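Local coordinates for protein betaine aldehyde dehydrogenase (Staphylococcus aureus subsp. aureus COL, PDB 4QTO) that catalyses the NAD+-dependent oxidation of betaine aldehyde to glycine betaine, as a tetramer of the aldehyde dehydrogenase family, at residues K338-G343 / D349-P354; K383-D388 / G393-P398. All coordinates share one frame; numbering follows the deposited sequence. Where two conformers were deposited one is given.

In the fold
Following the chain from its N-terminal side, helix 323-337 runs into 338-343, and interaction 1 closes the short loop that returns through 349-354 before helix 358-373. The chain then passes through strand 377-380, and interaction 2 closes a second loop, between 383-388 and 393-398, ahead of strand 399-402. The two loops follow in series and neither encloses nor crosses the other, yet their centres lie about 10 Å apart and they touch. Leu342 O lies 2.9 Å from Arg387 NH2, a probable hydrogen bond, and Phe395 CZ packs 3.4 Å from Gly343 O. Together they join the helix-to-helix connection to the end of the seven-stranded sheet that is outermost within this chain.

Interaction 1: K338-G343 / D349-P354; sequences KKIKLG and DTEMGP
Glu351 reaches across to Lys341 with its carboxylate: OE1 accepts the backbone N of Lys341 at 3.0 Å, and the bond is nearly straight (165° at the hydrogen). The donor comes from above the carboxylate plane, 59° out of it. The Glu351 side chain sets out toward 338-343 and runs on extended beyond CG, bringing OE1 to this N-H, while the aliphatic part of Lys341 crosses it at a slant, CB lying 3.8 Å from Glu351 CD. Lys341 NZ stays 4.5 Å from Glu351 OE2, too far for a salt bridge; both atoms instead hydrogen-bond to Ser519 OG of a second subunit, so the pair of charges is joined through a neighbour's hydroxyl. From that subunit Trp517 NE1 also bonds to Glu351 O, and Phe518 packs on Glu351.

Three backbone bonds join the segments, two of them converging on Lys341 O, which accepts from Glu351 N (2.8 Å) and Met352 N. The third, Gly343 N to Met352 O, completes a single beta bridge between Leu342 and Met352. The CA-H of Leu342 also points at Met352 O, 3.3 Å from the CA.

Met352 supplies the apolar side. With CG anti to the backbone N (chi1 -160°), its side chain lies beside that of Leu342, both pointing the same way, and CB meets Leu342 CD1 at 3.9 Å. Ile340 instead meets the same CB obliquely through CG2. Thr350 lays both branches against one side of Gly343, OG1 by its C and CG2 by its O, and OG1 is hydrogen-bonded to Asn344 O.

The result is an irregular link between helices 323-337 and 358-373, pinned by one isolated bridge without regular strand. Ile340 and Met352 rest on Tyr306 of helix 294-306, and Ile340 and Leu342 touch Pro398, just before strand 399-402.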
loop_
_atom_site.group_PDB
_atom_site.type_symbol
_atom_site.label_atom_id
_atom_site.label_comp_id
_atom_site.label_asym_id
_atom_site.label_seq_id
_atom_site.Cartn_x
_atom_site.Cartn_y
_atom_site.Cartn_z
ATOM N N LYS A 338 -17.948 26.645 36.996
ATOM C CA LYS A 338 -17.839 27.170 38.370
ATOM C C LYS A 338 -17.384 26.130 39.391
ATOM O O LYS A 338 -16.872 26.498 40.462
ATOM C CB LYS A 338 -19.184 27.739 38.840
ATOM C CG LYS A 338 -19.604 29.005 38.114
ATOM C CD LYS A 338 -21.002 29.416 38.542
ATOM C CE LYS A 338 -21.421 30.710 37.871
ATOM N NZ LYS A 338 -22.814 31.066 38.254
ATOM N N LYS A 339 -17.568 24.851 39.088
ATOM C CA LYS A 339 -17.237 23.764 39.990
ATOM C C LYS A 339 -15.864 23.132 39.739
ATOM O O LYS A 339 -15.464 22.266 40.491
ATOM C CB LYS A 339 -18.281 22.659 39.876
ATOM C CG LYS A 339 -19.727 23.091 40.148
ATOM C CD LYS A 339 -20.646 21.890 40.009
ATOM C CE LYS A 339 -22.114 22.274 39.958
ATOM N NZ LYS A 339 -22.529 23.027 41.159
ATOM N N ILE A 340 -15.173 23.522 38.664
ATOM C CA ILE A 340 -13.878 22.940 38.338
ATOM C C ILE A 340 -12.892 23.152 39.480
ATOM O O ILE A 340 -12.745 24.272 39.974
ATOM C CB ILE A 340 -13.306 23.506 37.018
ATOM C CG1 ILE A 340 -14.196 23.078 35.825
ATOM C CG2 ILE A 340 -11.877 23.051 36.802
ATOM C CD1 ILE A 340 -13.756 23.637 34.493
ATOM N N LYS A 341 -12.244 22.070 39.905
ATOM C CA LYS A 341 -11.323 22.108 41.021
ATOM C C LYS A 341 -9.887 22.422 40.602
ATOM O O LYS A 341 -9.243 21.609 39.924
ATOM C CB LYS A 341 -11.374 20.766 41.763
ATOM C CG LYS A 341 -12.710 20.488 42.447
ATOM C CD LYS A 341 -12.631 19.233 43.326
ATOM C CE LYS A 341 -13.760 19.158 44.346
ATOM N NZ LYS A 341 -15.095 19.180 43.707
ATOM N N LEU A 342 -9.396 23.585 41.004
ATOM C CA LEU A 342 -8.019 24.003 40.730
ATOM C C LEU A 342 -7.101 23.617 41.868
ATOM O O LEU A 342 -7.485 23.680 43.038
ATOM C CB LEU A 342 -7.938 25.525 40.520
ATOM C CG LEU A 342 -8.131 26.046 39.077
ATOM C CD1 LEU A 342 -9.332 25.470 38.367
ATOM C CD2 LEU A 342 -8.182 27.578 39.096
ATOM N N GLY A 343 -5.868 23.262 41.531
ATOM C CA GLY A 343 -4.903 22.935 42.563
ATOM C C GLY A 343 -3.618 22.311 42.043
ATOM O O GLY A 343 -3.294 22.398 40.872
ATOM N N ASP A 349 -7.508 15.280 44.083
ATOM C CA ASP A 349 -8.751 16.004 43.837
ATOM C C ASP A 349 -8.653 17.069 42.742
ATOM O O ASP A 349 -9.670 17.535 42.230
ATOM C CB ASP A 349 -9.229 16.697 45.111
ATOM C CG ASP A 349 -9.760 15.735 46.151
ATOM O OD1 ASP A 349 -9.907 14.527 45.862
ATOM O OD2 ASP A 349 -10.060 16.206 47.262
ATOM N N THR A 350 -7.439 17.460 42.387
ATOM C CA THR A 350 -7.259 18.502 41.375
ATOM C C THR A 350 -7.762 18.062 39.995
ATOM O O THR A 350 -7.479 16.953 39.537
ATOM C CB THR A 350 -5.787 18.878 41.263
ATOM O OG1 THR A 350 -5.337 19.398 42.526
ATOM C CG2 THR A 350 -5.559 19.909 40.163
ATOM N N GLU A 351 -8.532 18.947 39.356
ATOM C CA GLU A 351 -9.053 18.725 38.014
ATOM C C GLU A 351 -8.296 19.583 36.987
ATOM O O GLU A 351 -8.213 19.217 35.813
ATOM C CB GLU A 351 -10.549 19.006 37.981
ATOM C CG GLU A 351 -11.319 17.999 38.816
ATOM C CD GLU A 351 -12.737 18.406 39.131
ATOM O OE1 GLU A 351 -13.196 19.479 38.680
ATOM O OE2 GLU A 351 -13.384 17.658 39.880
ATOM N N MET A 352 -7.753 20.721 37.419
ATOM C CA MET A 352 -7.031 21.613 36.531
ATOM C C MET A 352 -5.890 22.270 37.281
ATOM O O MET A 352 -6.080 22.859 38.362
ATOM C CB MET A 352 -7.950 22.697 35.943
ATOM C CG MET A 352 -7.416 23.332 34.679
ATOM S SD MET A 352 -8.484 24.626 33.979
ATOM C CE MET A 352 -7.776 26.046 34.766
ATOM N N GLY A 353 -4.712 22.169 36.709
ATOM C CA GLY A 353 -3.526 22.801 37.272
ATOM C C GLY A 353 -3.308 24.241 36.784
ATOM O O GLY A 353 -4.193 24.856 36.179
ATOM N N PRO A 354 -2.123 24.792 37.048
ATOM C CA PRO A 354 -1.771 26.114 36.610
ATOM C C PRO A 354 -1.379 26.173 35.153
ATOM O O PRO A 354 -1.266 25.119 34.492
ATOM C CB PRO A 354 -0.535 26.426 37.446
ATOM C CG PRO A 354 0.122 25.090 37.579
ATOM C CD PRO A 354 -1.008 24.116 37.730
#

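Interaction 2: K383-D388 / G393-P398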
loop_
_atom_site.group_PDB
_atom_site.type_symbol
_atom_site.label_atom_id
_atom_site.label_comp_id
_atom_site.label_asym_id
_atom_site.label_seq_id
_atom_site.Cartn_x
_atom_site.Cartn_y
_atom_site.Cartn_z
ATOM N N LYS A 383 -10.007 35.726 35.288
ATOM C CA LYS A 383 -9.059 36.330 36.205
ATOM C C LYS A 383 -8.221 35.287 36.913
ATOM O O LYS A 383 -8.518 34.104 36.832
ATOM C CB LYS A 383 -9.818 37.065 37.327
ATOM C CG LYS A 383 -10.761 38.131 36.813
ATOM C CD LYS A 383 -11.321 39.040 37.882
ATOM C CE LYS A 383 -12.206 40.095 37.210
ATOM N NZ LYS A 383 -12.348 41.352 38.000
ATOM N N ARG A 384 -7.214 35.757 37.660
ATOM C CA ARG A 384 -6.449 34.844 38.518
ATOM C C ARG A 384 -7.251 34.546 39.754
ATOM O O ARG A 384 -7.920 35.458 40.294
ATOM C CB ARG A 384 -5.203 35.493 39.040
ATOM C CG ARG A 384 -4.290 35.963 37.977
ATOM C CD ARG A 384 -3.147 36.716 38.630
ATOM N NE ARG A 384 -2.350 37.282 37.575
ATOM C CZ ARG A 384 -1.179 37.866 37.755
ATOM N NH1 ARG A 384 -0.644 37.962 38.969
ATOM N NH2 ARG A 384 -0.551 38.352 36.706
ATOM N N PRO A 385 -7.217 33.296 40.233
ATOM C CA PRO A 385 -7.958 32.979 41.465
ATOM C C PRO A 385 -7.227 33.529 42.691
ATOM O O PRO A 385 -6.007 33.646 42.682
ATOM C CB PRO A 385 -8.000 31.449 41.479
ATOM C CG PRO A 385 -6.826 31.031 40.670
ATOM C CD PRO A 385 -6.620 32.099 39.618
ATOM N N ASP A 386 -7.993 33.884 43.716
ATOM C CA ASP A 386 -7.485 34.462 44.967
ATOM C C ASP A 386 -7.189 33.511 46.107
ATOM O O ASP A 386 -6.514 33.899 47.085
ATOM C CB ASP A 386 -8.550 35.441 45.520
ATOM C CG ASP A 386 -8.390 36.843 45.004
ATOM O OD1 ASP A 386 -7.251 37.226 44.660
ATOM O OD2 ASP A 386 -9.402 37.576 44.973
ATOM N N ARG A 387 -7.751 32.311 46.033
ATOM C CA ARG A 387 -7.644 31.344 47.120
ATOM C C ARG A 387 -6.198 31.193 47.586
ATOM O O ARG A 387 -5.276 31.152 46.779
ATOM C CB ARG A 387 -8.285 30.018 46.714
ATOM C CG ARG A 387 -8.797 29.178 47.871
ATOM C CD ARG A 387 -9.499 27.964 47.315
ATOM N NE ARG A 387 -8.516 27.028 46.776
ATOM C CZ ARG A 387 -8.748 26.171 45.784
ATOM N NH1 ARG A 387 -9.913 26.165 45.159
ATOM N NH2 ARG A 387 -7.779 25.357 45.382
ATOM N N ASP A 388 -6.013 31.133 48.909
ATOM C CA ASP A 388 -4.677 31.071 49.524
ATOM C C ASP A 388 -3.698 30.064 48.951
ATOM O O ASP A 388 -2.534 30.402 48.733
ATOM C CB ASP A 388 -4.796 30.858 51.039
ATOM C CG ASP A 388 -5.133 32.135 51.791
ATOM O OD1 ASP A 388 -5.108 33.230 51.186
ATOM O OD2 ASP A 388 -5.408 32.041 53.005
ATOM N N GLY A 393 0.994 30.304 42.817
ATOM C CA GLY A 393 1.123 29.604 41.546
ATOM C C GLY A 393 0.592 30.388 40.360
ATOM O O GLY A 393 -0.068 31.406 40.497
ATOM N N LEU A 394 0.824 29.835 39.172
ATOM C CA LEU A 394 0.434 30.488 37.938
ATOM C C LEU A 394 -0.957 30.064 37.484
ATOM O O LEU A 394 -1.159 29.612 36.362
ATOM C CB LEU A 394 1.473 30.185 36.862
ATOM C CG LEU A 394 2.880 30.738 37.158
ATOM C CD1 LEU A 394 3.904 30.096 36.270
ATOM C CD2 LEU A 394 2.891 32.244 36.948
ATOM N N PHE A 395 -1.928 30.234 38.373
ATOM C CA PHE A 395 -3.294 29.857 38.071
ATOM C C PHE A 395 -4.085 30.932 37.330
ATOM O O PHE A 395 -3.846 32.149 37.467
ATOM C CB PHE A 395 -4.026 29.426 39.340
ATOM C CG PHE A 395 -3.534 28.137 39.898
ATOM C CD1 PHE A 395 -4.075 26.940 39.441
ATOM C CD2 PHE A 395 -2.516 28.107 40.817
ATOM C CE1 PHE A 395 -3.609 25.731 39.928
ATOM C CE2 PHE A 395 -2.044 26.907 41.294
ATOM C CZ PHE A 395 -2.609 25.718 40.863
ATOM N N PHE A 396 -5.007 30.445 36.507
ATOM C CA PHE A 396 -5.924 31.305 35.781
ATOM C C PHE A 396 -7.263 30.556 35.766
ATOM O O PHE A 396 -7.291 29.361 35.497
ATOM C CB PHE A 396 -5.438 31.645 34.386
ATOM C CG PHE A 396 -6.207 32.780 33.768
ATOM C CD1 PHE A 396 -5.832 34.089 34.025
ATOM C CD2 PHE A 396 -7.289 32.540 32.982
ATOM C CE1 PHE A 396 -6.556 35.148 33.506
ATOM C CE2 PHE A 396 -8.007 33.593 32.445
ATOM C CZ PHE A 396 -7.650 34.881 32.708
ATOM N N GLU A 397 -8.341 31.263 36.102
ATOM C CA GLU A 397 -9.627 30.609 36.216
ATOM C C GLU A 397 -10.149 30.072 34.887
ATOM O O GLU A 397 -9.959 30.703 33.853
ATOM C CB GLU A 397 -10.662 31.567 36.755
ATOM C CG GLU A 397 -10.455 31.966 38.210
ATOM C CD GLU A 397 -11.413 33.078 38.657
ATOM O OE1 GLU A 397 -12.019 33.805 37.812
ATOM O OE2 GLU A 397 -11.492 33.273 39.889
ATOM N N PRO A 398 -10.838 28.918 34.923
ATOM C CA PRO A 398 -11.459 28.443 33.681
ATOM C C PRO A 398 -12.510 29.461 33.284
ATOM O O PRO A 398 -13.296 29.954 34.130
ATOM C CB PRO A 398 -12.030 27.078 34.037
ATOM C CG PRO A 398 -12.127 27.081 35.522
ATOM C CD PRO A 398 -11.019 27.979 36.033
#
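The long loop of the beta hairpin formed by strands 377-380 and 399-402, at the end of the seven-stranded sheet that is outermost within this chain, folds back on itself here, and a single backbone hydrogen bond joins its two arms. Glu397 N donates to Lys383 O at 2.9 Å with 166° at the hydrogen. The Glu397 side chain, extended beyond CG, runs past the same oxygen, CG lying 3.2 Å from Lys383 O. That oxygen also sits over the centre of the Phe396 ring, 3.8 Å above its plane, and CZ of the ring approaches Lys383 N to 3.6 Å. Although the CB of Phe396 leaves pointing away from that arm, a chi1 of -166° swings the ring back against Lys383. Its other neighbours include Ile364 and Glu365 of helix 358-373.

Further along, Pro385 CG and CD rest on Phe395 CB, the two side chains crossing at about a right angle. Arg384 runs extended from CG to NE, with its CG near Phe395 O, and its NE forms a salt bridge with Glu365. Phe395 O also accepts from Arg361 NH1, a further tie to that helix. The tightest apolar approach across the arms is Pro385 CG to Phe395 CB, 3.5 Å.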